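Local coordinates for putative cell filamentation protein (Bartonella quintana, PDB 4N67) that probably acts as an effector with a Fic domain that transfers AMP to target proteins (adenylylation), and binds ADP, at residues Phe48-Pro53 with Met165-Lys169; Leu62-His66 with Pro154-Gly158; Val79-Gln83 with Ala108-Gln114; Glu116-Leu120 with Ala148-Pro154. The protein carries 2 engineered substitutions. All blocks are in the same frame, centred on the assembly; numbering follows the deposited sequence. Where two conformers were deposited one is given.

Interaction 1: residues Phe48-Pro53 with Met165-Lys169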
# COMPACT_ATOMS: atom_id res chain seq x y z
N PHE A 48 10.85 -3.88 9.51
CA PHE A 48 10.88 -4.32 8.11
C PHE A 48 11.89 -3.54 7.30
O PHE A 48 12.50 -4.10 6.37
CB PHE A 48 9.49 -4.24 7.45
CG PHE A 48 9.43 -4.87 6.09
CD1 PHE A 48 9.26 -6.24 5.96
CD2 PHE A 48 9.52 -4.12 4.94
CE1 PHE A 48 9.21 -6.83 4.72
CE2 PHE A 48 9.46 -4.70 3.70
CZ PHE A 48 9.31 -6.06 3.58
N ARG A 49 12.15 -2.29 7.68
CA ARG A 49 13.16 -1.48 6.99
C ARG A 49 14.56 -2.09 7.02
O ARG A 49 15.35 -1.81 6.11
CB ARG A 49 13.17 -0.03 7.51
CG ARG A 49 12.01 0.80 7.04
CD ARG A 49 11.96 2.17 7.69
NE ARG A 49 10.75 2.86 7.30
CZ ARG A 49 9.75 3.22 8.09
NH1 ARG A 49 9.83 3.13 9.42
NH2 ARG A 49 8.66 3.75 7.54
N LEU A 50 14.85 -2.93 8.01
CA LEU A 50 16.14 -3.60 8.12
C LEU A 50 16.33 -4.71 7.09
O LEU A 50 17.46 -5.15 6.87
CB LEU A 50 16.33 -4.18 9.52
CG LEU A 50 16.21 -3.19 10.68
CD1 LEU A 50 16.29 -3.92 12.01
CD2 LEU A 50 17.25 -2.09 10.61
N GLU A 51 15.25 -5.15 6.45
CA GLU A 51 15.33 -6.21 5.44
C GLU A 51 15.81 -5.67 4.09
O GLU A 51 15.47 -4.57 3.70
CB GLU A 51 13.98 -6.91 5.30
CG GLU A 51 13.53 -7.59 6.60
CD GLU A 51 14.49 -8.65 7.12
OE1 GLU A 51 15.17 -9.31 6.29
OE2 GLU A 51 14.57 -8.83 8.36
N PRO A 52 16.62 -6.46 3.37
CA PRO A 52 17.09 -5.99 2.06
C PRO A 52 15.97 -5.93 1.04
O PRO A 52 15.06 -6.78 1.09
CB PRO A 52 18.13 -7.04 1.65
CG PRO A 52 17.84 -8.22 2.48
CD PRO A 52 17.13 -7.79 3.72
N PRO A 53 16.01 -4.93 0.13
CA PRO A 53 15.06 -4.92 -0.98
C PRO A 53 15.23 -6.18 -1.81
O PRO A 53 16.35 -6.62 -1.97
CB PRO A 53 15.47 -3.70 -1.81
CG PRO A 53 16.35 -2.88 -0.94
CD PRO A 53 16.95 -3.79 0.09
N MET A 165 5.55 1.46 2.08
CA MET A 165 6.74 0.65 2.31
C MET A 165 7.28 0.07 1.00
O MET A 165 8.47 0.02 0.77
CB MET A 165 6.46 -0.49 3.31
CG MET A 165 7.66 -1.32 3.64
SD MET A 165 9.05 -0.38 4.32
CE MET A 165 8.39 0.13 5.88
N PHE A 166 6.39 -0.36 0.12
CA PHE A 166 6.82 -0.83 -1.18
C PHE A 166 7.66 0.24 -1.87
O PHE A 166 8.72 -0.04 -2.44
CB PHE A 166 5.57 -1.24 -2.00
CG PHE A 166 5.85 -1.80 -3.37
CD1 PHE A 166 6.01 -0.98 -4.47
CD2 PHE A 166 5.81 -3.18 -3.56
CE1 PHE A 166 6.21 -1.51 -5.72
CE2 PHE A 166 5.99 -3.72 -4.82
CZ PHE A 166 6.19 -2.88 -5.88
N MET A 167 7.17 1.48 -1.82
CA MET A 167 7.94 2.58 -2.43
C MET A 167 9.25 2.84 -1.76
O MET A 167 10.26 3.08 -2.43
CB MET A 167 7.14 3.88 -2.43
CG MET A 167 5.84 3.81 -3.16
SD MET A 167 5.92 3.19 -4.84
CE MET A 167 7.05 4.35 -5.62
N GLU A 168 9.29 2.76 -0.43
CA GLU A 168 10.55 2.96 0.26
C GLU A 168 11.60 1.96 -0.22
O GLU A 168 12.75 2.32 -0.49
CB GLU A 168 10.40 2.80 1.77
CG GLU A 168 9.60 3.88 2.49
CD GLU A 168 9.68 3.74 4.02
OE1 GLU A 168 10.73 3.30 4.53
OE2 GLU A 168 8.67 4.08 4.67
N LYS A 169 11.20 0.70 -0.37
CA LYS A 169 12.15 -0.32 -0.76
C LYS A 169 12.50 -0.26 -2.24
O LYS A 169 13.65 -0.47 -2.62
CB LYS A 169 11.63 -1.70 -0.35
CG LYS A 169 11.68 -1.92 1.16
CD LYS A 169 13.11 -2.20 1.64
CE LYS A 169 13.30 -1.88 3.11
NZ LYS A 169 14.73 -1.71 3.48

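Interaction 2: residues Leu62-His66 with Pro154-Gly158. With ADP (adenosine-5'-diphosphate), chain B.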
# COMPACT_ATOMS: atom_id res chain seq x y z
N LEU A 62 4.40 -7.23 -2.53
CA LEU A 62 3.39 -6.38 -1.91
C LEU A 62 2.61 -7.16 -0.87
O LEU A 62 2.38 -6.67 0.24
CB LEU A 62 2.49 -5.78 -2.97
CG LEU A 62 1.57 -4.68 -2.51
CD1 LEU A 62 2.30 -3.37 -2.37
CD2 LEU A 62 0.42 -4.52 -3.49
N ARG A 63 2.25 -8.40 -1.21
CA ARG A 63 1.57 -9.24 -0.24
C ARG A 63 2.43 -9.55 0.99
O ARG A 63 1.95 -9.55 2.13
CB ARG A 63 1.11 -10.53 -0.91
CG ARG A 63 -0.04 -10.34 -1.90
CD ARG A 63 -0.48 -11.67 -2.51
NE ARG A 63 -1.73 -11.54 -3.24
CZ ARG A 63 -1.86 -11.30 -4.54
NH1 ARG A 63 -0.82 -11.21 -5.35
NH2 ARG A 63 -3.09 -11.21 -5.05
N THR A 64 3.71 -9.78 0.77
CA THR A 64 4.64 -9.99 1.88
C THR A 64 4.72 -8.78 2.80
O THR A 64 4.69 -8.92 4.02
CB THR A 64 6.02 -10.36 1.37
OG1 THR A 64 5.96 -11.70 0.86
CG2 THR A 64 7.05 -10.31 2.44
N ILE A 65 4.81 -7.57 2.24
CA ILE A 65 4.79 -6.39 3.06
C ILE A 65 3.53 -6.30 3.90
O ILE A 65 3.59 -6.08 5.12
CB ILE A 65 4.93 -5.10 2.21
CG1 ILE A 65 6.30 -5.07 1.51
CG2 ILE A 65 4.74 -3.87 3.06
CD1 ILE A 65 6.38 -4.00 0.46
N HIS A 66 2.37 -6.51 3.27
CA HIS A 66 1.11 -6.42 4.00
C HIS A 66 1.11 -7.47 5.12
O HIS A 66 0.69 -7.21 6.24
CB HIS A 66 -0.07 -6.64 3.09
CG HIS A 66 -1.38 -6.32 3.72
ND1 HIS A 66 -2.14 -7.26 4.39
CD2 HIS A 66 -2.06 -5.16 3.78
CE1 HIS A 66 -3.25 -6.68 4.82
NE2 HIS A 66 -3.22 -5.41 4.48
N PRO A 154 -5.30 -3.24 -3.17
CA PRO A 154 -5.54 -4.68 -3.18
C PRO A 154 -6.09 -5.32 -1.93
O PRO A 154 -6.56 -6.45 -2.01
CB PRO A 154 -4.17 -5.29 -3.51
CG PRO A 154 -3.40 -4.16 -4.10
CD PRO A 154 -3.88 -2.94 -3.40
N PHE A 155 -6.00 -4.63 -0.79
CA PHE A 155 -6.35 -5.20 0.50
C PHE A 155 -7.61 -4.58 1.09
O PHE A 155 -7.97 -3.45 0.80
CB PHE A 155 -5.15 -5.07 1.46
CG PHE A 155 -3.86 -5.63 0.90
CD1 PHE A 155 -3.62 -7.01 0.91
CD2 PHE A 155 -2.93 -4.82 0.30
CE1 PHE A 155 -2.48 -7.53 0.35
CE2 PHE A 155 -1.79 -5.35 -0.27
CZ PHE A 155 -1.57 -6.71 -0.24
N ARG A 156 -8.24 -5.32 1.98
CA ARG A 156 -9.44 -4.79 2.64
C ARG A 156 -9.12 -3.52 3.47
O ARG A 156 -9.96 -2.61 3.55
CB ARG A 156 -10.07 -5.88 3.50
CG ARG A 156 -11.20 -5.40 4.39
CD ARG A 156 -12.40 -4.88 3.60
NE ARG A 156 -13.45 -4.42 4.53
CZ ARG A 156 -13.41 -3.28 5.22
NH1 ARG A 156 -12.39 -2.45 5.14
NH2 ARG A 156 -14.40 -3.00 6.07
N LYS A 157 -7.94 -3.49 4.07
CA LYS A 157 -7.44 -2.36 4.82
C LYS A 157 -5.93 -2.44 4.88
O LYS A 157 -5.37 -3.53 4.66
CB LYS A 157 -8.01 -2.38 6.25
CG LYS A 157 -7.82 -1.09 7.02
CD LYS A 157 -8.45 -1.18 8.39
CE LYS A 157 -8.06 0.04 9.23
NZ LYS A 157 -7.50 -0.36 10.56
N GLY A 158 -5.28 -1.31 5.15
CA GLY A 158 -3.82 -1.27 5.28
C GLY A 158 -3.12 -1.02 3.96
O GLY A 158 -1.91 -1.22 3.85
PB ADP B . -6.92 1.71 3.98
O1B ADP B . -8.45 1.70 3.91
O2B ADP B . -6.35 0.84 2.91
O3B ADP B . -6.35 1.37 5.36
PA ADP B . -5.48 4.23 3.52
O1A ADP B . -5.62 5.49 4.39
O2A ADP B . -4.28 3.35 3.79
O3A ADP B . -6.81 3.29 3.70
O5' ADP B . -5.56 4.71 2.00
C5' ADP B . -5.09 3.89 0.93
C4' ADP B . -4.60 4.81 -0.18
O4' ADP B . -5.73 5.44 -0.82
C3' ADP B . -3.67 5.92 0.32
O3' ADP B . -2.53 6.06 -0.55
C2' ADP B . -4.55 7.16 0.27
O2' ADP B . -3.84 8.39 0.10
C1' ADP B . -5.44 6.85 -0.90
N9 ADP B . -6.73 7.59 -0.92
C8 ADP B . -7.39 8.17 0.10
N7 ADP B . -8.54 8.69 -0.39
C5 ADP B . -8.61 8.45 -1.70
C6 ADP B . -9.54 8.74 -2.80
N6 ADP B . -10.69 9.43 -2.51
N1 ADP B . -9.26 8.31 -4.05
C2 ADP B . -8.11 7.62 -4.29
N3 ADP B . -7.22 7.34 -3.31
C4 ADP B . -7.40 7.71 -2.05

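Interaction 3: residues Val79-Gln83 with Ala108-Gln114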
# COMPACT_ATOMS: atom_id res chain seq x y z
N VAL A 79 -3.45 -11.20 2.23
CA VAL A 79 -4.46 -11.75 1.31
C VAL A 79 -5.22 -10.59 0.67
O VAL A 79 -5.71 -9.69 1.38
CB VAL A 79 -5.43 -12.70 2.05
CG1 VAL A 79 -6.41 -13.34 1.06
CG2 VAL A 79 -4.67 -13.75 2.82
N THR A 80 -5.33 -10.62 -0.65
CA THR A 80 -6.03 -9.54 -1.35
C THR A 80 -7.55 -9.75 -1.28
O THR A 80 -8.02 -10.87 -1.12
CB THR A 80 -5.52 -9.37 -2.80
OG1 THR A 80 -5.58 -10.63 -3.48
CG2 THR A 80 -4.11 -8.82 -2.81
N ARG A 81 -8.29 -8.67 -1.42
CA ARG A 81 -9.71 -8.64 -1.11
C ARG A 81 -10.61 -9.22 -2.18
O ARG A 81 -11.81 -9.38 -1.95
CB ARG A 81 -10.15 -7.20 -0.76
CG ARG A 81 -10.01 -6.20 -1.91
CD ARG A 81 -10.41 -4.78 -1.53
NE ARG A 81 -9.93 -3.87 -2.57
CZ ARG A 81 -10.51 -3.67 -3.75
NH1 ARG A 81 -9.91 -2.90 -4.62
NH2 ARG A 81 -11.71 -4.18 -4.02
N ASP A 82 -10.01 -9.57 -3.31
CA ASP A 82 -10.72 -10.29 -4.36
C ASP A 82 -10.85 -11.76 -3.99
O ASP A 82 -11.74 -12.44 -4.53
CB ASP A 82 -10.02 -10.12 -5.70
CG ASP A 82 -8.57 -10.56 -5.69
OD1 ASP A 82 -7.82 -10.32 -4.70
OD2 ASP A 82 -8.13 -11.13 -6.68
N GLN A 83 -9.98 -12.24 -3.11
CA GLN A 83 -9.85 -13.68 -2.81
C GLN A 83 -10.68 -14.02 -1.59
O GLN A 83 -10.60 -13.32 -0.59
CB GLN A 83 -8.38 -14.02 -2.55
CG GLN A 83 -7.52 -13.81 -3.80
CD GLN A 83 -6.09 -14.26 -3.60
OE1 GLN A 83 -5.76 -14.94 -2.63
NE2 GLN A 83 -5.23 -13.90 -4.54
N ALA A 108 -10.07 -0.59 -8.04
CA ALA A 108 -10.16 -1.79 -8.88
C ALA A 108 -11.20 -2.74 -8.31
O ALA A 108 -11.30 -2.93 -7.10
CB ALA A 108 -8.79 -2.47 -8.94
N VAL A 109 -11.99 -3.32 -9.22
CA VAL A 109 -13.02 -4.27 -8.85
C VAL A 109 -12.63 -5.69 -9.23
O VAL A 109 -12.27 -5.93 -10.37
CB VAL A 109 -14.32 -3.91 -9.57
CG1 VAL A 109 -15.42 -4.85 -9.19
CG2 VAL A 109 -14.70 -2.48 -9.27
N GLY A 110 -12.72 -6.58 -8.24
CA GLY A 110 -12.53 -8.04 -8.43
C GLY A 110 -11.22 -8.36 -9.10
O GLY A 110 -10.18 -8.00 -8.60
N SER A 111 -11.28 -9.06 -10.23
CA SER A 111 -10.05 -9.46 -10.96
C SER A 111 -9.23 -8.31 -11.58
O SER A 111 -8.06 -8.50 -12.00
CB SER A 111 -10.38 -10.52 -11.99
OG SER A 111 -11.13 -9.98 -13.06
N GLN A 112 -9.79 -7.09 -11.63
CA GLN A 112 -8.98 -5.93 -11.98
C GLN A 112 -7.78 -5.78 -11.04
O GLN A 112 -6.75 -5.23 -11.42
CB GLN A 112 -9.79 -4.64 -11.90
CG GLN A 112 -10.82 -4.58 -13.00
CD GLN A 112 -11.69 -3.35 -12.93
OE1 GLN A 112 -11.65 -2.58 -11.96
NE2 GLN A 112 -12.51 -3.16 -13.97
N ILE A 113 -7.94 -6.23 -9.80
CA ILE A 113 -6.86 -6.08 -8.81
C ILE A 113 -5.67 -6.86 -9.32
O ILE A 113 -4.58 -6.33 -9.37
CB ILE A 113 -7.28 -6.58 -7.42
CG1 ILE A 113 -8.41 -5.70 -6.84
CG2 ILE A 113 -6.09 -6.63 -6.48
CD1 ILE A 113 -8.99 -6.26 -5.54
N GLN A 114 -5.88 -8.12 -9.67
CA GLN A 114 -4.76 -8.95 -10.16
C GLN A 114 -4.19 -8.44 -11.47
O GLN A 114 -2.95 -8.41 -11.66
CB GLN A 114 -5.20 -10.40 -10.34
CG GLN A 114 -5.65 -11.12 -9.07
CD GLN A 114 -4.70 -10.95 -7.89
OE1 GLN A 114 -3.46 -11.03 -8.02
NE2 GLN A 114 -5.28 -10.73 -6.73

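Interaction 4: residues Glu116-Leu120 with Ala148-Pro154. With ADP (adenosine-5'-diphosphate), chain B.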
# COMPACT_ATOMS: atom_id res chain seq x y z
N GLU A 116 -4.24 -5.35 -12.68
CA GLU A 116 -3.47 -4.14 -12.46
C GLU A 116 -2.13 -4.40 -11.79
O GLU A 116 -1.15 -3.75 -12.12
CB GLU A 116 -4.28 -3.10 -11.68
CG GLU A 116 -5.45 -2.58 -12.51
CD GLU A 116 -6.36 -1.61 -11.78
OE1 GLU A 116 -5.89 -0.95 -10.84
OE2 GLU A 116 -7.54 -1.47 -12.20
N LEU A 117 -2.07 -5.30 -10.83
CA LEU A 117 -0.79 -5.63 -10.20
C LEU A 117 0.13 -6.30 -11.21
O LEU A 117 1.33 -6.01 -11.20
CB LEU A 117 -0.99 -6.54 -8.99
CG LEU A 117 -1.70 -5.85 -7.84
CD1 LEU A 117 -1.98 -6.83 -6.73
CD2 LEU A 117 -0.93 -4.64 -7.33
N LYS A 118 -0.40 -7.17 -12.08
CA LYS A 118 0.40 -7.78 -13.16
C LYS A 118 0.97 -6.73 -14.10
O LYS A 118 2.17 -6.77 -14.44
CB LYS A 118 -0.42 -8.79 -13.95
N LYS A 119 0.14 -5.77 -14.51
CA LYS A 119 0.59 -4.70 -15.39
C LYS A 119 1.69 -3.86 -14.75
O LYS A 119 2.66 -3.49 -15.42
CB LYS A 119 -0.58 -3.81 -15.85
N LEU A 120 1.55 -3.58 -13.45
CA LEU A 120 2.56 -2.83 -12.73
C LEU A 120 3.88 -3.60 -12.65
O LEU A 120 4.94 -3.03 -12.90
CB LEU A 120 2.05 -2.46 -11.33
CG LEU A 120 3.06 -1.68 -10.49
CD1 LEU A 120 3.55 -0.39 -11.17
CD2 LEU A 120 2.42 -1.41 -9.15
N ALA A 148 -0.80 3.91 -9.53
CA ALA A 148 -1.24 2.58 -9.94
C ALA A 148 -1.59 1.71 -8.73
O ALA A 148 -2.63 1.03 -8.70
CB ALA A 148 -0.18 1.91 -10.79
N LEU A 149 -0.74 1.75 -7.71
CA LEU A 149 -1.03 1.01 -6.48
C LEU A 149 -2.29 1.52 -5.81
O LEU A 149 -3.11 0.72 -5.30
CB LEU A 149 0.16 1.08 -5.51
CG LEU A 149 1.37 0.25 -5.92
CD1 LEU A 149 2.56 0.64 -5.04
CD2 LEU A 149 1.12 -1.25 -5.82
N ASP A 150 -2.44 2.84 -5.78
CA ASP A 150 -3.61 3.46 -5.14
C ASP A 150 -4.88 2.93 -5.76
O ASP A 150 -5.82 2.59 -5.03
CB ASP A 150 -3.63 5.00 -5.30
CG ASP A 150 -3.08 5.75 -4.11
OD1 ASP A 150 -2.97 5.19 -3.01
OD2 ASP A 150 -2.89 6.98 -4.27
N HIS A 151 -4.93 2.89 -7.09
CA HIS A 151 -6.13 2.45 -7.76
C HIS A 151 -6.38 0.97 -7.52
O HIS A 151 -7.52 0.56 -7.32
CB HIS A 151 -6.10 2.73 -9.26
CG HIS A 151 -7.36 2.34 -9.94
ND1 HIS A 151 -7.54 1.11 -10.53
CD2 HIS A 151 -8.54 2.99 -10.07
CE1 HIS A 151 -8.77 1.01 -10.99
NE2 HIS A 151 -9.40 2.14 -10.73
N ALA A 152 -5.33 0.17 -7.55
CA ALA A 152 -5.51 -1.28 -7.33
C ALA A 152 -6.07 -1.59 -5.93
O ALA A 152 -6.92 -2.48 -5.78
CB ALA A 152 -4.21 -2.03 -7.56
N HIS A 153 -5.59 -0.87 -4.92
CA HIS A 153 -6.10 -0.95 -3.56
C HIS A 153 -6.34 -2.40 -3.15
O HIS A 153 -7.48 -2.79 -2.87
CB HIS A 153 -7.38 -0.13 -3.45
CG HIS A 153 -7.84 0.14 -2.05
ND1 HIS A 153 -7.34 1.18 -1.31
CD2 HIS A 153 -8.80 -0.44 -1.30
CE1 HIS A 153 -7.96 1.23 -0.15
NE2 HIS A 153 -8.85 0.26 -0.11
N PRO A 154 -5.30 -3.24 -3.17
CA PRO A 154 -5.54 -4.68 -3.18
C PRO A 154 -6.09 -5.32 -1.93
O PRO A 154 -6.56 -6.45 -2.01
CB PRO A 154 -4.17 -5.29 -3.51
CG PRO A 154 -3.40 -4.16 -4.10
CD PRO A 154 -3.88 -2.94 -3.40
PB ADP B . -6.92 1.71 3.98
O1B ADP B . -8.45 1.70 3.91
O2B ADP B . -6.35 0.84 2.91
O3B ADP B . -6.35 1.37 5.36
PA ADP B . -5.48 4.23 3.52
O1A ADP B . -5.62 5.49 4.39
O2A ADP B . -4.28 3.35 3.79
O3A ADP B . -6.81 3.29 3.70
O5' ADP B . -5.56 4.71 2.00
C5' ADP B . -5.09 3.89 0.93
C4' ADP B . -4.60 4.81 -0.18
O4' ADP B . -5.73 5.44 -0.82
C3' ADP B . -3.67 5.92 0.32
O3' ADP B . -2.53 6.06 -0.55
C2' ADP B . -4.55 7.16 0.27
O2' ADP B . -3.84 8.39 0.10
C1' ADP B . -5.44 6.85 -0.90
N9 ADP B . -6.73 7.59 -0.92
C8 ADP B . -7.39 8.17 0.10
N7 ADP B . -8.54 8.69 -0.39
C5 ADP B . -8.61 8.45 -1.70
C6 ADP B . -9.54 8.74 -2.80
N6 ADP B . -10.69 9.43 -2.51
N1 ADP B . -9.26 8.31 -4.05
C2 ADP B . -8.11 7.62 -4.29
N3 ADP B . -7.22 7.34 -3.31
C4 ADP B . -7.40 7.71 -2.05
O HOH W 1 -3.51 0.18 -11.11

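Interaction 1: residues Phe48-Pro53 with Met165-Lys169
Arg49 and Glu168 face each other with their flat ends in almost one plane, the guanidinium and carboxylate tilted by only 3°. The arginine grips side-on: Arg49 NE meets Glu168 OE1 at 2.8 Å and Arg49 NH2 meets Glu168 OE2 at 2.9 Å, each oxygen offering its syn lone pair, in a two-bond salt bridge. Over one guanidinium face sits the methyl of Met165, whose CE also touches Arg49 CG at 3.9 Å. The rest of that side chain serves Phe48: Met165 CG lies 3.6 Å from Phe48 CD2, and Met165 SD stands at the ring's edge, 5.1 Å from the Phe48 centroid, a Met-aromatic contact. Bends at chi2 and chi3 (57° and 67°) fold the methionine so that it meets both partners. Phe48, at the close of helix 30-48, opens a type I turn to Glu51, joined here to helix 164-174 of the Fic fold, which follows the loop carrying the Fic motif. Lys169 extends into the turn and ends between two of its carbonyls. In the conformer given, its ammonium donates to both, Lys169 NZ to Arg49 O at 2.7 Å and Lys169 NZ to Glu51 O at 3.0 Å, the second almost in line with its C=O, the first from a tilt out of the carbonyl plane. Gln172 OE1 supplies a further bond to that nitrogen. The lysine's methylenes run crosswise to the Pro53 ring, while Pro53 CB rests 3.8 Å from Lys169 O, and Tyr61 of helix 59-70 touches both Phe48 and Lys169.

Interaction 2: residues Leu62-His66 with Pro154-Gly158
His66 swings its ring off helix 59-70 with CG opposite the backbone N (chi1 -169°), and Phe155 sets its CG beside its own N (chi1 -53°); the two rings thereby slide over one another, pointing in opposite directions. They form an offset stack, centroids of the His66 and Phe155 rings 3.9 Å apart and planes at 8°, with His66 CD2 only 3.4 Å from Phe155 CG. His66 CB adds a CH-pi contact over the same phenyl face, while Pro154 CB lies over the opposite face, toward the rim. Leu62 fills in beside them, its CD2 3.9 Å from Pro154 CG and 4.0 Å from Phe155 CE2. Residues 154-158 belong to the Fic motif, here HPFRKGNGR starting at His153, whose loop turns backbone N-H groups to the ADP, as an anion-binding loop does. His66 NE2 donates to Lys157 O at 2.9 Å, nearly in the ring plane and in the carbonyl plane. At its other nitrogen, His66 ND1 is paired with the backbone N of Gly78. The N-H of the same peptide, Gly158 N, donates to ADP O3B at 2.9 Å, so His66 fixes the peptide that holds the beta-phosphate; Lys157 CG lies against that phosphate oxygen too.

Interaction 3: residues Val79-Gln83 with Ala108-Gln114
A type I turn from Thr80 to Gln83 lies against a type II' turn from Val109 to Gln112, closest at Asp82 and Gly110, whose CA atoms are 5.0 Å apart; the positive phi of Gly110 suits its place in the second turn. Arg81 extends along this seam, and Ile113 CD1 lies over one guanidinium face, 3.5 Å from Arg81 CZ. At the edge, Arg81 NH1 donates to Ala108 O at 2.8 Å, in both the guanidinium and the carbonyl planes, and Arg81 NH2 adds a weak bond to the same oxygen. Asp82 CG sits between the backbone N and the carbonyl carbon (chi1 57°), and the side chain crosses Gln114 at about a right angle, carboxylate and amide planes 19° apart. Gln114 NE2 donates to Asp82 OD2 at 2.9 Å on the syn side, 22° out of the carboxylate plane. Asp82 OD1 receives Thr80 OG1 at 2.6 Å, which holds the carboxylate's rotation. Residues 79-83 lead into hairpin 85-86/92-93, probably the flap, which in Fic proteins helps position the target segment. With Arg81 NE bonded to His153 O and NH2 to Met95 O, backbone carbonyls surround the buried cation, probably stabilising its charge and tying together the segment after the hairpin, the chain leading to helix 112-126 and the Fic motif.

Interaction 4: residues Glu116-Leu120 with Ala148-Pro154
The imidazole of His151 presents its edge to the carboxylate of Glu116, ring and carboxylate planes 25° apart and the acceptor exactly in the ring plane. His151 ND1 donates to Glu116 OE1 at 2.7 Å, nearly straight, a His-carboxylate hydrogen bond met on the oxygen's syn side. With CG anti to its backbone N (chi1 -177°), His151 brings its ring edge to the glutamate, which runs out extended and crosses it at about a right angle. The second flat group, His153, is turned away from helix 112-126; its ring stacks with that of Phe107, and its CE1 lies 3.5 Å from ADP O2B. Segments 116-120 and 148-152 run antiparallel, with axes 10.0 Å apart at closest approach and 166° between directions, a pairing in the helical core of the Fic fold. Leucines fill the space between them: Leu120 CD2 presses on Leu149 CD2 at 3.6 Å, and Leu117 puts CD2 against Ala152 CB at 4.2 Å and CD1 against Pro154 CG at 4.0 Å. On the opposite side of helix 135-152, Asp150 OD1 accepts a bond from the ribose, 2.6 Å from ADP O3'. His153, the first residue to leave the helix, has a positive phi, and with it the chain breaks into the Fic motif. A water donates to Glu116 OE1 and to Ala148 O, and with His151 the oxygen OE1 therefore accepts two bonds. This pattern fits an ionised Glu116, whose charge would probably favour the ring tautomer with ND1 protonated and might raise the ring's affinity for a second proton.

Interactions 2 and 4 contain residues of the Fic motif, interaction 3 is bonded to them, and interaction 1 lies farther away. Interactions 2 and 4 share Pro154 and both touch ADP, one at the beta-phosphate through Gly158, the other at the ribose through Asp150; their centres are about 11 Å apart. Interaction 3, its centre about 9 Å from that of interaction 4, is tied to the motif backbone by Arg81 N with Pro154 O at 2.9 Å, and to interaction 2 by a probable hydrogen bond of Arg63 NH2 with Thr80 OG1 at 3.0 Å. Interaction 1 lies farthest from ADP, the Met165 side chain about 11 Å away, yet Phe166 packs on Leu62 and Leu149, joining it to interactions 2 and 4.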